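Local coordinates for protein Ent-copalyl diphosphate synthase (Streptomyces platensis, PDB 5BP8) that is a terpene-cyclase-like synthase of mainly helical fold, with a domain related to the squalene-hopene cyclases, at residues Ala174-Arg177 with Glu178-Gln182; Pro211-Asn214 with Gly215-Gly218. All coordinates share one frame; numbering follows the deposited sequence.

Contact 1 (Ala174-Arg177 with Glu178-Gln182)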
# COMPACT_ATOMS: atom_id res chain seq x y z
N ALA A 174 -10.51 -12.57 -18.72
CA ALA A 174 -10.80 -12.82 -20.12
C ALA A 174 -11.76 -11.75 -20.66
O ALA A 174 -11.59 -11.24 -21.77
CB ALA A 174 -11.37 -14.22 -20.30
N GLY A 175 -12.76 -11.39 -19.85
CA GLY A 175 -13.73 -10.38 -20.23
C GLY A 175 -13.11 -9.02 -20.40
O GLY A 175 -13.41 -8.31 -21.35
N VAL A 176 -12.22 -8.64 -19.48
CA VAL A 176 -11.59 -7.36 -19.54
C VAL A 176 -10.61 -7.31 -20.70
O VAL A 176 -10.53 -6.28 -21.38
CB VAL A 176 -10.93 -6.97 -18.21
CG1 VAL A 176 -10.09 -5.72 -18.36
CG2 VAL A 176 -12.01 -6.79 -17.15
N ARG A 177 -9.93 -8.42 -20.96
CA ARG A 177 -9.09 -8.48 -22.16
C ARG A 177 -9.92 -8.28 -23.44
O ARG A 177 -9.52 -7.53 -24.33
CB ARG A 177 -8.33 -9.80 -22.20
CG ARG A 177 -7.18 -9.82 -21.22
CD ARG A 177 -6.55 -11.20 -21.15
NE ARG A 177 -5.27 -11.16 -20.43
CZ ARG A 177 -4.61 -12.24 -20.01
NH1 ARG A 177 -5.12 -13.46 -20.19
NH2 ARG A 177 -3.43 -12.09 -19.39
N GLU A 178 -11.06 -8.94 -23.55
CA GLU A 178 -11.86 -8.77 -24.74
C GLU A 178 -12.41 -7.33 -24.80
O GLU A 178 -12.35 -6.70 -25.85
CB GLU A 178 -12.99 -9.80 -24.82
CG GLU A 178 -13.74 -9.63 -26.14
CD GLU A 178 -14.83 -10.65 -26.36
OE1 GLU A 178 -15.06 -11.52 -25.48
OE2 GLU A 178 -15.46 -10.57 -27.45
N MSE A 179 -12.91 -6.82 -23.68
CA MSE A 179 -13.45 -5.46 -23.67
C MSE A 179 -12.42 -4.45 -24.12
O MSE A 179 -12.75 -3.53 -24.87
CB MSE A 179 -14.04 -5.05 -22.31
CG MSE A 179 -14.78 -3.71 -22.39
SE MSE A 179 -15.04 -2.89 -20.62
CE MSE A 179 -13.21 -2.22 -20.32
N THR A 180 -11.17 -4.59 -23.69
CA THR A 180 -10.13 -3.61 -23.99
C THR A 180 -9.55 -3.69 -25.41
O THR A 180 -8.64 -2.94 -25.75
CB THR A 180 -9.02 -3.58 -22.89
OG1 THR A 180 -8.47 -4.88 -22.69
CG2 THR A 180 -9.58 -3.09 -21.58
N GLU A 181 -10.13 -4.54 -26.26
CA GLU A 181 -9.93 -4.43 -27.71
C GLU A 181 -10.78 -3.29 -28.30
O GLU A 181 -10.46 -2.78 -29.38
CB GLU A 181 -10.26 -5.76 -28.39
CG GLU A 181 -9.37 -6.90 -27.89
CD GLU A 181 -9.79 -8.27 -28.38
OE1 GLU A 181 -10.62 -8.37 -29.31
OE2 GLU A 181 -9.27 -9.26 -27.81
N GLN A 182 -11.85 -2.89 -27.60
CA GLN A 182 -12.76 -1.88 -28.14
C GLN A 182 -12.98 -0.64 -27.29
O GLN A 182 -13.58 0.34 -27.76
CB GLN A 182 -14.12 -2.52 -28.47
CG GLN A 182 -14.97 -2.89 -27.28
CD GLN A 182 -16.39 -3.29 -27.70
OE1 GLN A 182 -17.28 -2.44 -27.77
NE2 GLN A 182 -16.58 -4.54 -28.03
O HOH W 1 -7.19 -9.38 -26.01

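Contact 2 (Pro211-Asn214 with Gly215-Gly218)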
# COMPACT_ATOMS: atom_id res chain seq x y z
N PRO A 211 6.94 16.53 -13.37
CA PRO A 211 7.90 15.58 -12.86
C PRO A 211 7.47 15.10 -11.47
O PRO A 211 6.63 15.73 -10.82
CB PRO A 211 9.22 16.37 -12.84
CG PRO A 211 8.81 17.81 -12.85
CD PRO A 211 7.57 17.84 -13.68
N PRO A 212 8.07 14.00 -10.99
CA PRO A 212 9.24 13.35 -11.54
C PRO A 212 9.01 12.07 -12.33
O PRO A 212 9.99 11.43 -12.72
CB PRO A 212 10.01 12.98 -10.26
CG PRO A 212 8.94 12.65 -9.30
CD PRO A 212 7.78 13.54 -9.62
N HIS A 213 7.76 11.74 -12.62
CA HIS A 213 7.42 10.40 -13.11
C HIS A 213 6.70 10.43 -14.45
O HIS A 213 5.90 9.56 -14.75
CB HIS A 213 6.59 9.67 -12.08
CG HIS A 213 5.33 10.36 -11.73
ND1 HIS A 213 5.29 11.68 -11.31
CD2 HIS A 213 4.07 9.91 -11.65
CE1 HIS A 213 4.04 12.01 -11.01
NE2 HIS A 213 3.29 10.95 -11.23
N ASN A 214 7.00 11.44 -15.28
CA ASN A 214 6.43 11.41 -16.63
C ASN A 214 6.73 10.08 -17.32
O ASN A 214 7.85 9.56 -17.25
CB ASN A 214 7.00 12.55 -17.46
CG ASN A 214 6.34 13.87 -17.14
OD1 ASN A 214 5.12 13.94 -17.01
ND2 ASN A 214 7.13 14.92 -17.00
N GLY A 215 5.72 9.54 -17.99
CA GLY A 215 5.83 8.24 -18.66
C GLY A 215 5.35 7.04 -17.86
O GLY A 215 5.10 5.97 -18.43
N SER A 216 5.25 7.18 -16.53
CA SER A 216 4.70 6.11 -15.71
C SER A 216 3.23 5.86 -16.05
O SER A 216 2.49 6.80 -16.44
CB SER A 216 4.82 6.41 -14.21
OG SER A 216 4.14 7.60 -13.86
N VAL A 217 2.82 4.60 -15.93
CA VAL A 217 1.45 4.18 -16.19
C VAL A 217 0.85 3.72 -14.88
O VAL A 217 1.34 2.74 -14.27
CB VAL A 217 1.41 3.06 -17.22
CG1 VAL A 217 -0.01 2.50 -17.39
CG2 VAL A 217 1.96 3.56 -18.55
N GLY A 218 -0.18 4.42 -14.42
CA GLY A 218 -0.77 4.13 -13.14
C GLY A 218 0.22 4.09 -11.98
O GLY A 218 0.00 3.34 -11.04

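Contact 1 (Ala174-Arg177 with Glu178-Gln182)
Val-176 O meets both the backbone N and the hydroxyl of Thr-180, at the C-terminal end of helix 171-179. The motif is the last helical turn, in which a threonine just past the helix turns its side chain back onto a carbonyl. Three i to i+4 bonds come first: Glu-178 N to Ala-174 O, Met-179 N to Gly-175 O at 2.8 Å, and Thr-180 N to Val-176 O at 2.9 Å. Thr-180 OG1 adds a fourth bond, donating to Val-176 O over 2.8 Å. The two Thr-180 donors reach this oxygen from opposite faces of its carbonyl plane. OG1 lies between the backbone N and the carbonyl carbon (chi1 54°), which turns it back toward the helix. The same hydroxyl is also hydrogen-bonded to Arg-202. At the end of the helix, Glu-181 N bonds to Glu-178 O and Gln-182 N to Met-179 O, both i to i+3.

Arg-177 directs its guanidinium away from this turn. Its NE bonds to Val-196 O, and its side chain packs on Ser-133 of helix 127-144. Val-176 also leans on that helix, at Phe-129. Across the turn, Val-176 CG1 lies 4.2 Å from Thr-180 CG2. A water donates to Glu-181 OE2 at 2.8 Å and makes a weak, 3.4 Å bond to Arg-177 O.

Contact 2 (Pro211-Asn214 with Gly215-Gly218)
His-213 and Ser-216 are the ends of a type II beta turn, with Asn-214 and Gly-215 at its corners. The turn lies in the loop between helices 193-196 and 221-228. Gly-215 holds the third position of the turn, with a positive phi of 94°. Ser-216 N closes the turn on His-213 O at 3.0 Å, with an N-H...O angle of 163°. Gly-215 and Ser-216 also make backbone hydrogen bonds with His-207. A cis peptide bond precedes Pro-212, just ahead of the turn.

The Ser-216 side chain points back across the turn. Its OG donates to the same His-213 O over 2.8 Å and lies in the carbonyl plane, whereas Ser-216 N is tilted from that plane. OG also lies 3.2 Å from His-213 CD2, oblique to the ring. His-213 CG sits between the backbone N and the carbonyl carbon (chi1 59°), which brings the imidazole over beside this hydroxyl. NE2 of the ring is hydrogen-bonded to Pro-301 O, and the ring stacks with that of His-207. Asn-214 turns outward from the turn, and its ND2 bonds to Gly-209 O.

Backbone and hydroxyl of one residue therefore share one buried acceptor. The doubled bond satisfies His-213 O within the turn itself. The bond to Pro-301 O implies that NE2 carries a proton and, with the stack on His-207, probably limits rotation of the imidazole.

How the contacts relate
Contact 1 lies at the surface, its centre 27 Å from that of the chain. Contact 2 is buried and lies closer in, at 18 Å. Their centres are 25 Å apart, their nearest atoms about 12 Å, and they do not touch. They share no element: 174-182 finishes helix 171-179, whereas 211-218 belongs to the loop between helices 193-196 and 221-228. Both use a hydroxyl to double a backbone bond, over four residues in contact 1 and three in contact 2. Their surroundings differ. Contact 1 has water and charged side chains about it, while contact 2 packs against rings such as those of His-207 and Tyr-241, and against helix 221-228.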